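Local coordinates for protein sensory box histidine kinase/response regulator (Burkholderia thailandensis, PDB 3MR0) that probably acts as a phosphorelay sensor kinase of a two-component system, this chain being a PAS domain of it, not the kinase core, at residues A[59-68]-A[85-95]; A[17-25]-A[34-42]. All blocks are in the same frame, centred on the assembly; numbering follows the deposited sequence. Where two conformers were deposited one is given.

Interaction 1: residues A[59-68]-A[85-95]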
loop_
_atom_site.group_PDB
_atom_site.type_symbol
_atom_site.label_atom_id
_atom_site.label_comp_id
_atom_site.label_asym_id
_atom_site.label_seq_id
_atom_site.Cartn_x
_atom_site.Cartn_y
_atom_site.Cartn_z
ATOM N N SER A 59 -5.996 -6.762 6.416
ATOM C CA SER A 59 -5.012 -6.333 7.409
ATOM C C SER A 59 -4.912 -4.823 7.713
ATOM O O SER A 59 -4.169 -4.421 8.606
ATOM C CB SER A 59 -3.652 -6.859 6.981
ATOM O OG SER A 59 -3.374 -6.420 5.661
ATOM N N ILE A 60 -5.647 -4.002 6.971
ATOM C CA ILE A 60 -5.588 -2.556 7.169
ATOM C C ILE A 60 -5.974 -2.166 8.593
ATOM O O ILE A 60 -6.859 -2.775 9.200
ATOM C CB ILE A 60 -6.466 -1.797 6.167
ATOM C CG1 ILE A 60 -5.955 -2.029 4.749
ATOM C CG2 ILE A 60 -6.458 -0.311 6.460
ATOM C CD1 ILE A 60 -6.215 -0.870 3.844
ATOM N N HIS A 61 -5.296 -1.155 9.132
ATOM C CA HIS A 61 -5.588 -0.657 10.478
ATOM C C HIS A 61 -6.999 -0.072 10.489
ATOM O O HIS A 61 -7.359 0.658 9.576
ATOM C CB HIS A 61 -4.589 0.436 10.844
ATOM C CG HIS A 61 -4.377 0.590 12.313
ATOM N ND1 HIS A 61 -5.419 0.649 13.210
ATOM C CD2 HIS A 61 -3.246 0.700 13.043
ATOM C CE1 HIS A 61 -4.941 0.779 14.434
ATOM N NE2 HIS A 61 -3.623 0.820 14.359
ATOM N N PRO A 62 -7.801 -0.382 11.519
ATOM C CA PRO A 62 -9.161 0.167 11.614
ATOM C C PRO A 62 -9.271 1.669 11.383
ATOM O O PRO A 62 -10.256 2.067 10.786
ATOM C CB PRO A 62 -9.588 -0.173 13.045
ATOM C CG PRO A 62 -8.328 -0.676 13.739
ATOM C CD PRO A 62 -7.500 -1.274 12.648
ATOM N N ASP A 63 -8.311 2.476 11.831
ATOM C CA ASP A 63 -8.397 3.931 11.641
ATOM C C ASP A 63 -8.191 4.417 10.200
ATOM O O ASP A 63 -8.673 5.486 9.833
ATOM C CB ASP A 63 -7.445 4.671 12.580
ATOM C CG ASP A 63 -7.968 4.750 13.977
ATOM O OD1 ASP A 63 -9.061 4.213 14.233
ATOM O OD2 ASP A 63 -7.283 5.347 14.827
ATOM N N ASP A 64 -7.492 3.625 9.387
ATOM C CA ASP A 64 -7.180 4.006 8.009
ATOM C C ASP A 64 -8.125 3.417 6.959
ATOM O O ASP A 64 -8.139 3.861 5.810
ATOM C CB ASP A 64 -5.751 3.569 7.665
ATOM C CG ASP A 64 -4.715 4.250 8.530
ATOM O OD1 ASP A 64 -4.967 5.411 8.958
ATOM O OD2 ASP A 64 -3.651 3.618 8.784
ATOM N N ARG A 65 -8.867 2.392 7.358
ATOM C CA ARG A 65 -9.717 1.605 6.474
ATOM C C ARG A 65 -10.589 2.473 5.575
ATOM O O ARG A 65 -10.593 2.311 4.367
ATOM C CB ARG A 65 -10.568 0.633 7.312
ATOM C CG ARG A 65 -11.359 -0.438 6.537
ATOM C CD ARG A 65 -11.234 -1.833 7.191
ATOM N NE ARG A 65 -11.659 -1.856 8.598
ATOM C CZ ARG A 65 -11.084 -2.575 9.574
ATOM N NH1 ARG A 65 -10.014 -3.340 9.333
ATOM N NH2 ARG A 65 -11.583 -2.520 10.808
ATOM N N ALA A 66 -11.319 3.407 6.157
ATOM C CA ALA A 66 -12.226 4.232 5.372
ATOM C C ALA A 66 -11.456 5.115 4.410
ATOM O O ALA A 66 -11.797 5.205 3.244
ATOM C CB ALA A 66 -13.091 5.066 6.287
ATOM N N ARG A 67 -10.408 5.766 4.906
ATOM C CA ARG A 67 -9.621 6.665 4.081
ATOM C C ARG A 67 -9.070 5.938 2.859
ATOM O O ARG A 67 -9.140 6.447 1.728
ATOM C CB ARG A 67 -8.469 7.248 4.900
ATOM C CG ARG A 67 -7.733 8.368 4.190
ATOM C CD ARG A 67 -6.829 9.124 5.137
ATOM N NE ARG A 67 -6.107 8.225 6.025
ATOM C CZ ARG A 67 -4.968 7.632 5.698
ATOM N NH1 ARG A 67 -4.442 7.840 4.513
ATOM N NH2 ARG A 67 -4.357 6.838 6.563
ATOM N N VAL A 68 -8.515 4.749 3.087
ATOM C CA VAL A 68 -7.907 3.954 2.010
ATOM C C VAL A 68 -8.935 3.503 0.980
ATOM O O VAL A 68 -8.738 3.695 -0.219
ATOM C CB VAL A 68 -7.144 2.717 2.565
ATOM C CG1 VAL A 68 -6.675 1.804 1.433
ATOM C CG2 VAL A 68 -5.976 3.168 3.423
ATOM N N GLU A 85 -0.762 6.685 2.234
ATOM C CA GLU A 85 0.025 6.063 3.261
ATOM C C GLU A 85 -0.910 5.537 4.325
ATOM O O GLU A 85 -1.867 6.203 4.713
ATOM C CB GLU A 85 1.059 7.045 3.812
ATOM C CG GLU A 85 2.075 7.436 2.741
ATOM C CD GLU A 85 3.225 8.286 3.258
ATOM O OE1 GLU A 85 3.084 8.922 4.324
ATOM O OE2 GLU A 85 4.276 8.303 2.580
ATOM N N TYR A 86 -0.657 4.319 4.781
ATOM C CA TYR A 86 -1.509 3.731 5.807
ATOM C C TYR A 86 -0.856 2.576 6.562
ATOM O O TYR A 86 0.223 2.122 6.195
ATOM C CB TYR A 86 -2.852 3.302 5.215
ATOM C CG TYR A 86 -2.798 2.227 4.145
ATOM C CD1 TYR A 86 -2.943 0.873 4.472
ATOM C CD2 TYR A 86 -2.666 2.571 2.813
ATOM C CE1 TYR A 86 -2.934 -0.101 3.496
ATOM C CE2 TYR A 86 -2.659 1.614 1.829
ATOM C CZ TYR A 86 -2.798 0.278 2.171
ATOM O OH TYR A 86 -2.802 -0.664 1.165
ATOM N N ARG A 87 -1.517 2.113 7.621
ATOM C CA ARG A 87 -0.986 1.052 8.450
ATOM C C ARG A 87 -1.587 -0.283 8.061
ATOM O O ARG A 87 -2.798 -0.388 7.840
ATOM C CB ARG A 87 -1.253 1.336 9.938
ATOM C CG ARG A 87 -0.367 2.421 10.543
ATOM C CD ARG A 87 -1.037 3.062 11.728
ATOM N NE ARG A 87 -2.277 3.716 11.324
ATOM C CZ ARG A 87 -3.037 4.464 12.120
ATOM N NH1 ARG A 87 -2.679 4.663 13.387
ATOM N NH2 ARG A 87 -4.149 5.017 11.650
ATOM N N VAL A 88 -0.722 -1.296 7.980
ATOM C CA VAL A 88 -1.115 -2.687 7.765
ATOM C C VAL A 88 -0.547 -3.597 8.853
ATOM O O VAL A 88 0.568 -3.388 9.339
ATOM C CB VAL A 88 -0.683 -3.247 6.388
ATOM C CG1 VAL A 88 -1.485 -2.616 5.277
ATOM C CG2 VAL A 88 0.802 -3.089 6.164
ATOM N N ARG A 89 -1.337 -4.595 9.240
ATOM C CA ARG A 89 -0.927 -5.582 10.227
ATOM C C ARG A 89 -0.041 -6.631 9.550
ATOM O O ARG A 89 -0.464 -7.331 8.621
ATOM C CB ARG A 89 -2.159 -6.233 10.878
ATOM C CG ARG A 89 -1.863 -7.001 12.155
ATOM C CD ARG A 89 -3.122 -7.600 12.770
ATOM N NE ARG A 89 -3.905 -6.648 13.565
ATOM C CZ ARG A 89 -3.782 -6.480 14.881
ATOM N NH1 ARG A 89 -2.889 -7.190 15.560
ATOM N NH2 ARG A 89 -4.548 -5.602 15.521
ATOM N N THR A 90 1.200 -6.719 10.008
ATOM C CA THR A 90 2.163 -7.667 9.456
ATOM C C THR A 90 1.936 -9.095 10.005
ATOM O O THR A 90 1.102 -9.314 10.889
ATOM C CB THR A 90 3.593 -7.181 9.719
ATOM O OG1 THR A 90 3.803 -7.059 11.123
ATOM C CG2 THR A 90 3.798 -5.814 9.093
ATOM N N ARG A 91 2.665 -10.059 9.462
ATOM C CA ARG A 91 2.484 -11.463 9.821
ATOM C C ARG A 91 2.378 -11.609 11.317
ATOM O O ARG A 91 1.576 -12.385 11.840
ATOM C CB ARG A 91 3.687 -12.259 9.360
ATOM C CG ARG A 91 3.826 -13.587 10.023
ATOM C CD ARG A 91 5.109 -14.247 9.588
ATOM N NE ARG A 91 5.266 -15.550 10.211
ATOM C CZ ARG A 91 5.899 -15.759 11.357
ATOM N NH1 ARG A 91 6.457 -14.746 12.006
ATOM N NH2 ARG A 91 5.972 -16.989 11.857
ATOM N N SER A 92 3.217 -10.845 11.997
ATOM C CA SER A 92 3.422 -10.979 13.414
ATOM C C SER A 92 2.490 -10.052 14.145
ATOM O O SER A 92 2.785 -9.626 15.262
ATOM C CB SER A 92 4.844 -10.578 13.738
ATOM O OG SER A 92 5.066 -9.244 13.312
ATOM N N GLY A 93 1.378 -9.712 13.506
ATOM C CA GLY A 93 0.360 -8.903 14.140
ATOM C C GLY A 93 0.788 -7.499 14.503
ATOM O O GLY A 93 0.001 -6.768 15.096
ATOM N N ASP A 94 2.020 -7.120 14.144
ATOM C CA ASP A 94 2.548 -5.759 14.389
ATOM C C ASP A 94 2.317 -4.825 13.189
ATOM O O ASP A 94 2.463 -5.227 12.029
ATOM C CB ASP A 94 4.046 -5.797 14.729
ATOM C CG ASP A 94 4.343 -5.386 16.176
ATOM O OD1 ASP A 94 3.407 -5.155 16.967
ATOM O OD2 ASP A 94 5.533 -5.298 16.525
ATOM N N PHE A 95 1.962 -3.577 13.468
ATOM C CA PHE A 95 1.629 -2.657 12.394
ATOM C C PHE A 95 2.845 -1.965 11.837
ATOM O O PHE A 95 3.739 -1.581 12.577
ATOM C CB PHE A 95 0.580 -1.642 12.855
ATOM C CG PHE A 95 -0.792 -2.234 12.989
ATOM C CD1 PHE A 95 -1.235 -2.724 14.207
ATOM C CD2 PHE A 95 -1.619 -2.331 11.889
ATOM C CE1 PHE A 95 -2.505 -3.302 14.329
ATOM C CE2 PHE A 95 -2.868 -2.886 11.992
ATOM C CZ PHE A 95 -3.321 -3.384 13.221
HETATM O O HOH W 1 -5.744 7.409 13.397
#

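Interaction 2: residues A[17-25]-A[34-42]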
loop_
_atom_site.group_PDB
_atom_site.type_symbol
_atom_site.label_atom_id
_atom_site.label_comp_id
_atom_site.label_asym_id
_atom_site.label_seq_id
_atom_site.Cartn_x
_atom_site.Cartn_y
_atom_site.Cartn_z
ATOM N N GLY A 17 15.358 -1.931 -6.355
ATOM C CA GLY A 17 16.384 -1.263 -5.571
ATOM C C GLY A 17 15.938 -0.277 -4.500
ATOM O O GLY A 17 16.759 0.134 -3.664
ATOM N N ALA A 18 14.655 0.102 -4.523
ATOM C CA ALA A 18 14.044 0.925 -3.470
ATOM C C ALA A 18 13.591 0.091 -2.280
ATOM O O ALA A 18 13.190 0.627 -1.253
ATOM C CB ALA A 18 12.869 1.665 -4.026
ATOM N N SER A 19 13.662 -1.227 -2.433
ATOM C CA SER A 19 13.119 -2.163 -1.458
ATOM C C SER A 19 11.611 -2.046 -1.499
ATOM O O SER A 19 10.951 -1.959 -0.474
ATOM C CB SER A 19 13.649 -1.875 -0.055
ATOM O OG SER A 19 15.055 -1.745 -0.056
ATOM N N ALA A 20 11.067 -2.032 -2.702
ATOM C CA ALA A 20 9.625 -1.927 -2.871
ATOM C C ALA A 20 9.020 -3.292 -3.187
ATOM O O ALA A 20 9.723 -4.185 -3.671
ATOM C CB ALA A 20 9.290 -0.919 -3.957
ATOM N N GLY A 21 7.733 -3.460 -2.882
ATOM C CA GLY A 21 6.989 -4.635 -3.297
ATOM C C GLY A 21 5.993 -4.332 -4.404
ATOM O O GLY A 21 5.188 -3.400 -4.319
ATOM N N LEU A 22 6.041 -5.131 -5.459
ATOM C CA LEU A 22 5.162 -4.940 -6.609
ATOM C C LEU A 22 3.838 -5.655 -6.382
ATOM O O LEU A 22 3.814 -6.736 -5.810
ATOM C CB LEU A 22 5.865 -5.445 -7.881
ATOM C CG LEU A 22 5.083 -5.952 -9.094
ATOM C CD1 LEU A 22 4.740 -4.828 -10.061
ATOM C CD2 LEU A 22 5.895 -7.018 -9.804
ATOM N N TRP A 23 2.742 -5.041 -6.808
ATOM C CA TRP A 23 1.435 -5.691 -6.766
ATOM C C TRP A 23 0.639 -5.526 -8.082
ATOM O O TRP A 23 0.775 -4.527 -8.776
ATOM C CB TRP A 23 0.632 -5.277 -5.518
ATOM C CG TRP A 23 0.385 -3.793 -5.312
ATOM C CD1 TRP A 23 1.122 -2.936 -4.551
ATOM C CD2 TRP A 23 -0.708 -3.022 -5.836
ATOM N NE1 TRP A 23 0.569 -1.685 -4.578
ATOM C CE2 TRP A 23 -0.551 -1.706 -5.366
ATOM C CE3 TRP A 23 -1.803 -3.319 -6.667
ATOM C CZ2 TRP A 23 -1.438 -0.689 -5.692
ATOM C CZ3 TRP A 23 -2.678 -2.312 -6.992
ATOM C CH2 TRP A 23 -2.495 -1.012 -6.504
ATOM N N ASP A 24 -0.153 -6.531 -8.435
ATOM C CA ASP A 24 -0.935 -6.512 -9.681
ATOM C C ASP A 24 -2.320 -7.060 -9.381
ATOM O O ASP A 24 -2.476 -8.246 -9.098
ATOM C CB ASP A 24 -0.242 -7.365 -10.747
ATOM C CG ASP A 24 -1.023 -7.450 -12.075
ATOM O OD1 ASP A 24 -2.131 -6.915 -12.202
ATOM O OD2 ASP A 24 -0.498 -8.071 -13.019
ATOM N N TRP A 25 -3.325 -6.198 -9.462
ATOM C CA TRP A 25 -4.629 -6.482 -8.885
ATOM C C TRP A 25 -5.788 -6.464 -9.888
ATOM O O TRP A 25 -5.895 -5.564 -10.720
ATOM C CB TRP A 25 -4.860 -5.465 -7.782
ATOM C CG TRP A 25 -6.125 -5.568 -7.038
ATOM C CD1 TRP A 25 -6.520 -6.580 -6.209
ATOM C CD2 TRP A 25 -7.151 -4.582 -7.000
ATOM N NE1 TRP A 25 -7.740 -6.286 -5.672
ATOM C CE2 TRP A 25 -8.154 -5.062 -6.144
ATOM C CE3 TRP A 25 -7.328 -3.339 -7.623
ATOM C CZ2 TRP A 25 -9.322 -4.341 -5.890
ATOM C CZ3 TRP A 25 -8.475 -2.626 -7.375
ATOM C CH2 TRP A 25 -9.460 -3.122 -6.514
ATOM N N LEU A 34 1.623 -10.820 -5.935
ATOM C CA LEU A 34 2.531 -10.177 -4.990
ATOM C C LEU A 34 3.979 -10.551 -5.295
ATOM O O LEU A 34 4.304 -11.726 -5.460
ATOM C CB LEU A 34 2.210 -10.605 -3.546
ATOM C CG LEU A 34 0.782 -10.946 -3.124
ATOM C CD1 LEU A 34 0.794 -11.480 -1.733
ATOM C CD2 LEU A 34 -0.087 -9.717 -3.225
ATOM N N SER A 35 4.853 -9.558 -5.359
ATOM C CA SER A 35 6.243 -9.848 -5.564
ATOM C C SER A 35 6.805 -10.432 -4.272
ATOM O O SER A 35 6.227 -10.246 -3.185
ATOM C CB SER A 35 6.996 -8.593 -5.966
ATOM O OG SER A 35 7.013 -7.655 -4.907
ATOM N N PRO A 36 7.939 -11.155 -4.375
ATOM C CA PRO A 36 8.567 -11.649 -3.142
ATOM C C PRO A 36 8.761 -10.525 -2.130
ATOM O O PRO A 36 8.447 -10.759 -0.954
ATOM C CB PRO A 36 9.914 -12.197 -3.630
ATOM C CG PRO A 36 9.644 -12.606 -5.063
ATOM C CD PRO A 36 8.658 -11.594 -5.593
ATOM N N HIS A 37 9.243 -9.346 -2.547
ATOM C CA HIS A 37 9.429 -8.261 -1.569
ATOM C C HIS A 37 8.126 -7.681 -0.982
ATOM O O HIS A 37 8.111 -7.199 0.157
ATOM C CB HIS A 37 10.397 -7.137 -1.990
ATOM C CG HIS A 37 10.935 -6.383 -0.808
ATOM N ND1 HIS A 37 11.809 -6.949 0.099
ATOM C CD2 HIS A 37 10.657 -5.148 -0.327
ATOM C CE1 HIS A 37 12.078 -6.082 1.061
ATOM N NE2 HIS A 37 11.396 -4.977 0.823
ATOM N N PHE A 38 7.043 -7.735 -1.747
ATOM C CA PHE A 38 5.758 -7.393 -1.179
ATOM C C PHE A 38 5.502 -8.340 -0.016
ATOM O O PHE A 38 5.169 -7.909 1.080
ATOM C CB PHE A 38 4.649 -7.523 -2.217
ATOM C CG PHE A 38 3.317 -7.069 -1.726
ATOM C CD1 PHE A 38 2.729 -5.935 -2.245
ATOM C CD2 PHE A 38 2.655 -7.768 -0.723
ATOM C CE1 PHE A 38 1.500 -5.503 -1.791
ATOM C CE2 PHE A 38 1.415 -7.342 -0.248
ATOM C CZ PHE A 38 0.835 -6.209 -0.779
ATOM N N LYS A 39 5.634 -9.640 -0.256
ATOM C CA LYS A 39 5.396 -10.598 0.817
ATOM C C LYS A 39 6.274 -10.286 2.020
ATOM O O LYS A 39 5.840 -10.368 3.179
ATOM C CB LYS A 39 5.641 -12.024 0.344
ATOM C CG LYS A 39 4.711 -12.482 -0.760
ATOM C CD LYS A 39 4.979 -13.940 -1.064
ATOM C CE LYS A 39 4.218 -14.424 -2.269
ATOM N NZ LYS A 39 4.937 -15.599 -2.815
ATOM N N LYS A 40 7.515 -9.923 1.752
ATOM C CA LYS A 40 8.414 -9.663 2.844
ATOM C C LYS A 40 7.940 -8.471 3.662
ATOM O O LYS A 40 7.862 -8.556 4.885
ATOM C CB LYS A 40 9.834 -9.471 2.340
ATOM C CG LYS A 40 10.818 -9.091 3.437
ATOM C CD LYS A 40 10.632 -9.931 4.708
ATOM C CE LYS A 40 11.102 -11.362 4.527
ATOM N NZ LYS A 40 11.394 -12.001 5.846
ATOM N N ILE A 41 7.608 -7.370 2.992
ATOM C CA ILE A 41 7.138 -6.165 3.680
ATOM C C ILE A 41 5.945 -6.440 4.599
ATOM O O ILE A 41 5.792 -5.779 5.615
ATOM C CB ILE A 41 6.807 -5.028 2.677
ATOM C CG1 ILE A 41 8.083 -4.474 2.039
ATOM C CG2 ILE A 41 6.018 -3.899 3.344
ATOM C CD1 ILE A 41 7.812 -3.542 0.881
HETATM N N MSE A 42 5.108 -7.416 4.251
HETATM C CA MSE A 42 4.010 -7.839 5.137
HETATM C C MSE A 42 4.525 -8.713 6.298
HETATM O O MSE A 42 3.767 -9.094 7.199
HETATM C CB MSE A 42 2.910 -8.581 4.374
HETATM C CG MSE A 42 2.246 -7.775 3.283
HETATM SE SE MSE A 42 1.439 -6.117 3.921
HETATM C CE MSE A 42 0.185 -6.892 5.192
HETATM O O HOH W 2 9.189 -6.223 -5.491
#

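Interaction 1: residues A[59-68]-A[85-95]
Asp64 and Arg87 form the polar centre of this contact, a side-on salt bridge in which NE and NH2 of the guanidinium each take one carboxylate oxygen. Arg87 NH2 lies 2.8 Å from Asp64 OD1, while OD2 accepts both NE and the backbone N of Arg87, the latter at 2.9 Å. These two donors reach OD2 from opposite faces of the carboxylate, and the short aspartate thus fixes side chain and strand backbone together. Arg67 joins the network through a weak bond from NH2 to Asp64 OD1, and its NH1 and NH2 both point end-on at the carbonyl O of Glu85; a long, forked donor suits this reach from the helix to the strand. Two backbone bonds flank the Ile60–Val88 bridge: Arg89 N to Ser59 O (2.9 Å) and His61 N to Arg87 O.

Among the flat groups, the His61 ring is sandwiched. Phe95 stacks on one face, centroids 4.2 Å apart and planes at 28°, and the Arg87 guanidinium lies over the opposite face, its plane turned 35° from the ring. With CG anti to the backbone N (chi1 -154°), the imidazole is swung between these two partners.

Apolar contacts gather on Tyr86. Branched Val68 sets its CG2 methyl on the broad, flat face of this buried ring, 3.7 Å from the centroid, in a CH-pi contact; in the conformer given, Ile60 CD1 also meets Tyr86 CE1. Salt bridge, stack and bridge together fasten the segment leading into helix 65-78 along edge strand 82-89 of the antiparallel PAS-fold sheet.

Interaction 2: residues A[17-25]-A[34-42]
Strand 21-25 passes helix 36-41 at 108° between their directions, the axes 5.9 Å apart at their closest. Ahead of the helix the two segments pair as antiparallel strands: Trp23 and Leu34 are a non-hydrogen-bonded pair, and Ser35 N donates to Leu22 O at 3.0 Å. Gly21, with no side chain between strand and helix, lets its CA come within 3.7 Å of Phe38 CA.

Ser35 is the N-cap of the helix, and a small hydroxyl serves here three ways. Its OG, set between backbone N and carbonyl carbon, accepts the capping bond from Phe38 N and a second from Leu22 N at 2.8 Å. A water lies 2.7 Å from Ser35 OG and donates to Ala20 O. In this PAS fold, therefore, one serine both starts the helix and ties it to the strand, whose other edge pairs with strand 112-121.

Phe38 extends from the helix with CG anti to its backbone N (chi1 -175°), bringing CE1 to 3.8 Å from Trp23 CD1. The indole five-membered ring and the phenyl lie obliquely, planes at 80°, with Trp23 CD1 at the edge of the Phe38 ring; both large rings line the pocket holding a bound glycol ether. Toward the strand's start, the CD1 end of Ile41, an apolar branch suited to this buried place, packs 3.8 Å from Gly21 N. His37 lays CD2 3.2 Å from the O of Ser19, the residue of positive phi in the Schellman motif that closes helix 11-17.

Interactions 1 and 2 have centres about 16 Å apart and bind different parts of the chain to one antiparallel sheet: interaction 2 near strands 32-34 and 112-121, interaction 1 at the edge strand 82-89. They meet at selenomethionine Met42, whose O lies 2.7 Å from Arg91 N, a probable hydrogen bond, while its CE packs 3.6 Å from Ser59 OG. Both contribute to one pocket occupied by a glycol ether that probably came from the crystallisation liquor: Ser59, Tyr86 and Val88 from interaction 1, Trp23, Trp25 and Phe38 from interaction 2. Ser59 and Phe38 side chains each come within about 3 Å of a bound ether molecule.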